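Local coordinates for protein serine racemase (Enterococcus faecalis, PDB 4ECL) that belongs to the alanine racemase family, pairing a TIM-barrel-type N-terminal domain with a beta-rich C-terminal domain in its cytoplasmic part, at residues A[248-253]-A[330-335]. Residues are numbered along the deposited sequence; the frame is centred on the assembly and turned at random.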
ATOM      1  N   LYS A 248       7.169  -7.659  11.565  1.00 18.58           N
ATOM      2  CA  LYS A 248       7.920  -7.368  12.791  1.00 24.89           C
ATOM      3  C   LYS A 248       8.367  -5.912  12.842  1.00 24.39           C
ATOM      4  O   LYS A 248       8.528  -5.268  11.806  1.00 19.51           O
ATOM      5  CB  LYS A 248       9.173  -8.235  12.865  1.00 20.53           C
ATOM      6  CG  LYS A 248       8.957  -9.712  12.649  1.00 29.05           C
ATOM      7  CD  LYS A 248       8.590 -10.421  13.926  1.00 30.88           C
ATOM      8  CE  LYS A 248       8.663 -11.923  13.716  1.00 34.38           C
ATOM      9  NZ  LYS A 248       8.430 -12.693  14.960  1.00 34.66           N
ATOM     10  N   ALA A 249       8.587  -5.405  14.052  1.00 23.09           N
ATOM     11  CA  ALA A 249       9.120  -4.051  14.225  1.00 21.39           C
ATOM     12  C   ALA A 249       9.806  -3.913  15.581  1.00 20.40           C
ATOM     13  O   ALA A 249       9.343  -4.483  16.573  1.00 23.63           O
ATOM     14  CB  ALA A 249       8.012  -3.003  14.063  1.00 22.40           C
ATOM     15  N   LYS A 250      10.913  -3.170  15.618  1.00 21.79           N
ATOM     16  CA  LYS A 250      11.685  -2.989  16.852  1.00 24.80           C
ATOM     17  C   LYS A 250      11.369  -1.698  17.598  1.00 32.04           C
ATOM     18  O   LYS A 250      11.371  -0.620  17.002  1.00 32.98           O
ATOM     19  CB  LYS A 250      13.188  -3.090  16.563  1.00 24.19           C
ATOM     20  CG  LYS A 250      13.630  -4.547  16.370  1.00 32.76           C
ATOM     21  CD  LYS A 250      15.036  -4.650  15.819  1.00 39.83           C
ATOM     22  CE  LYS A 250      15.404  -6.099  15.538  1.00 36.97           C
ATOM     23  NZ  LYS A 250      16.800  -6.211  15.032  1.00 38.62           N
ATOM     24  N   VAL A 251      11.101  -1.822  18.901  1.00 27.58           N
ATOM     25  CA  VAL A 251      10.832  -0.675  19.772  1.00 27.45           C
ATOM     26  C   VAL A 251      11.954   0.363  19.710  1.00 27.68           C
ATOM     27  O   VAL A 251      13.134   0.031  19.814  1.00 22.03           O
ATOM     28  CB  VAL A 251      10.680  -1.103  21.256  1.00 27.79           C
ATOM     29  CG1 VAL A 251      10.412   0.105  22.121  1.00 23.76           C
ATOM     30  CG2 VAL A 251       9.573  -2.149  21.420  1.00 23.62           C
ATOM     31  N   VAL A 252      11.579   1.625  19.531  1.00 30.75           N
ATOM     32  CA  VAL A 252      12.569   2.689  19.418  1.00 31.54           C
ATOM     33  C   VAL A 252      12.562   3.597  20.633  1.00 26.83           C
ATOM     34  O   VAL A 252      13.471   4.404  20.812  1.00 25.47           O
ATOM     35  CB  VAL A 252      12.318   3.549  18.168  1.00 29.56           C
ATOM     36  CG1 VAL A 252      12.537   2.718  16.921  1.00 21.15           C
ATOM     37  CG2 VAL A 252      10.909   4.116  18.207  1.00 22.10           C
ATOM     38  N   LEU A 253      11.529   3.465  21.462  1.00 26.63           N
ATOM     39  CA  LEU A 253      11.417   4.269  22.669  1.00 28.98           C
ATOM     40  C   LEU A 253      10.387   3.706  23.638  1.00 30.01           C
ATOM     41  O   LEU A 253       9.374   3.150  23.222  1.00 26.76           O
ATOM     42  CB  LEU A 253      11.034   5.715  22.339  1.00 27.36           C
ATOM     43  CG  LEU A 253      11.072   6.573  23.607  1.00 24.94           C
ATOM     44  CD1 LEU A 253      12.527   6.760  24.019  1.00 34.60           C
ATOM     45  CD2 LEU A 253      10.345   7.893  23.474  1.00 29.35           C
ATOM     46  N   GLY A 330      14.849  -1.871  21.049  1.00 33.34           N
ATOM     47  CA  GLY A 330      15.393  -2.976  20.292  1.00 30.67           C
ATOM     48  C   GLY A 330      14.558  -4.235  20.406  1.00 30.10           C
ATOM     49  O   GLY A 330      14.776  -5.179  19.658  1.00 30.30           O
ATOM     50  N   SER A 331      13.614  -4.261  21.343  1.00 31.78           N
ATOM     51  CA  SER A 331      12.726  -5.413  21.479  1.00 23.95           C
ATOM     52  C   SER A 331      11.895  -5.570  20.222  1.00 28.45           C
ATOM     53  O   SER A 331      11.391  -4.591  19.663  1.00 25.08           O
ATOM     54  CB  SER A 331      11.798  -5.281  22.687  1.00 25.08           C
ATOM     55  OG  SER A 331      12.513  -5.456  23.896  1.00 36.99           O
ATOM     56  N   ILE A 332      11.766  -6.817  19.786  1.00 27.27           N
ATOM     57  CA  ILE A 332      11.012  -7.149  18.602  1.00 22.30           C
ATOM     58  C   ILE A 332       9.532  -7.267  18.928  1.00 25.90           C
ATOM     59  O   ILE A 332       9.132  -8.063  19.770  1.00 23.91           O
ATOM     60  CB  ILE A 332      11.520  -8.454  17.989  1.00 24.56           C
ATOM     61  CG1 ILE A 332      12.942  -8.250  17.469  1.00 24.78           C
ATOM     62  CG2 ILE A 332      10.612  -8.896  16.837  1.00 28.03           C
ATOM     63  CD1 ILE A 332      13.683  -9.538  17.213  1.00 27.91           C
ATOM     64  N   ALA A 333       8.726  -6.457  18.251  1.00 22.16           N
ATOM     65  CA  ALA A 333       7.281  -6.598  18.303  1.00 28.17           C
ATOM     66  C   ALA A 333       6.806  -7.393  17.079  1.00 28.07           C
ATOM     67  O   ALA A 333       7.219  -7.123  15.952  1.00 22.23           O
ATOM     68  CB  ALA A 333       6.613  -5.226  18.324  1.00 28.69           C
ATOM     69  N   THR A 334       5.924  -8.357  17.314  1.00 25.50           N
ATOM     70  CA  THR A 334       5.357  -9.173  16.249  1.00 25.06           C
ATOM     71  C   THR A 334       3.937  -8.684  15.973  1.00 21.90           C
ATOM     72  O   THR A 334       3.058  -8.810  16.828  1.00 28.61           O
ATOM     73  CB  THR A 334       5.373 -10.657  16.667  1.00 28.71           C
ATOM     74  OG1 THR A 334       6.733 -11.088  16.769  1.00 27.77           O
ATOM     75  CG2 THR A 334       4.657 -11.532  15.653  1.00 27.11           C
ATOM     76  N   LEU A 335       3.724  -8.083  14.808  1.00 18.03           N
ATOM     77  CA  LEU A 335       2.408  -7.556  14.461  1.00 23.18           C
ATOM     78  C   LEU A 335       1.587  -8.606  13.723  1.00 26.36           C
ATOM     79  O   LEU A 335       0.352  -8.601  13.756  1.00 23.51           O
ATOM     80  CB  LEU A 335       2.532  -6.284  13.609  1.00 22.20           C
ATOM     81  CG  LEU A 335       3.215  -5.088  14.277  1.00 21.07           C
ATOM     82  CD1 LEU A 335       4.744  -5.168  14.161  1.00 23.90           C
ATOM     83  CD2 LEU A 335       2.696  -3.770  13.710  1.00 20.55           C
TER
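Lys-248 bends at its second torsion (chi2 -86°) and then runs out straight, which lays its chain beside Thr-334; there OG1, set next to the threonine's own backbone N (chi1 -66°), accepts a hydrogen bond from Lys-248 NZ at 3.0 Å. On the same face of the sheet Lys-250 is extended beyond CG and lies alongside Ile-332, pointing the same way, with CE 3.8 Å from Ile-332 CG1. Ile-332 also offers CG2 to CD of Lys-248, so both lysines rest their methylenes on one aliphatic side chain.

Beneath them the strands run antiparallel. Ala-249 and Ala-333 form the hydrogen-bonded pair: Ala-249 N reaches Ala-333 O at 2.9 Å, and Ala-333 N returns to Ala-249 O at 2.7 Å. Past Lys-250 and Ile-332 the regular pairing gives way: Val-251 N still bonds to Ser-331 O (2.9 Å), but Val-251 O accepts from Gly-330 N (2.8 Å), a residue earlier than a regular pair would use. On the other face, Leu-335 CD1 packs against Ala-249 CB at 3.9 Å, with Ile-282 touching both residues.

Thr-334 bonds through its backbone to Leu-300, so strand 332-334 lies between strands 245-257 and 298-301 in the C-terminal domain's mixed sheet. Chemically, the two faces differ: one carries lysines whose ammonium groups reach polar oxygens, Lys-250 NZ bonding weakly to Thr-4 O, while the alanine face is buried and apolar.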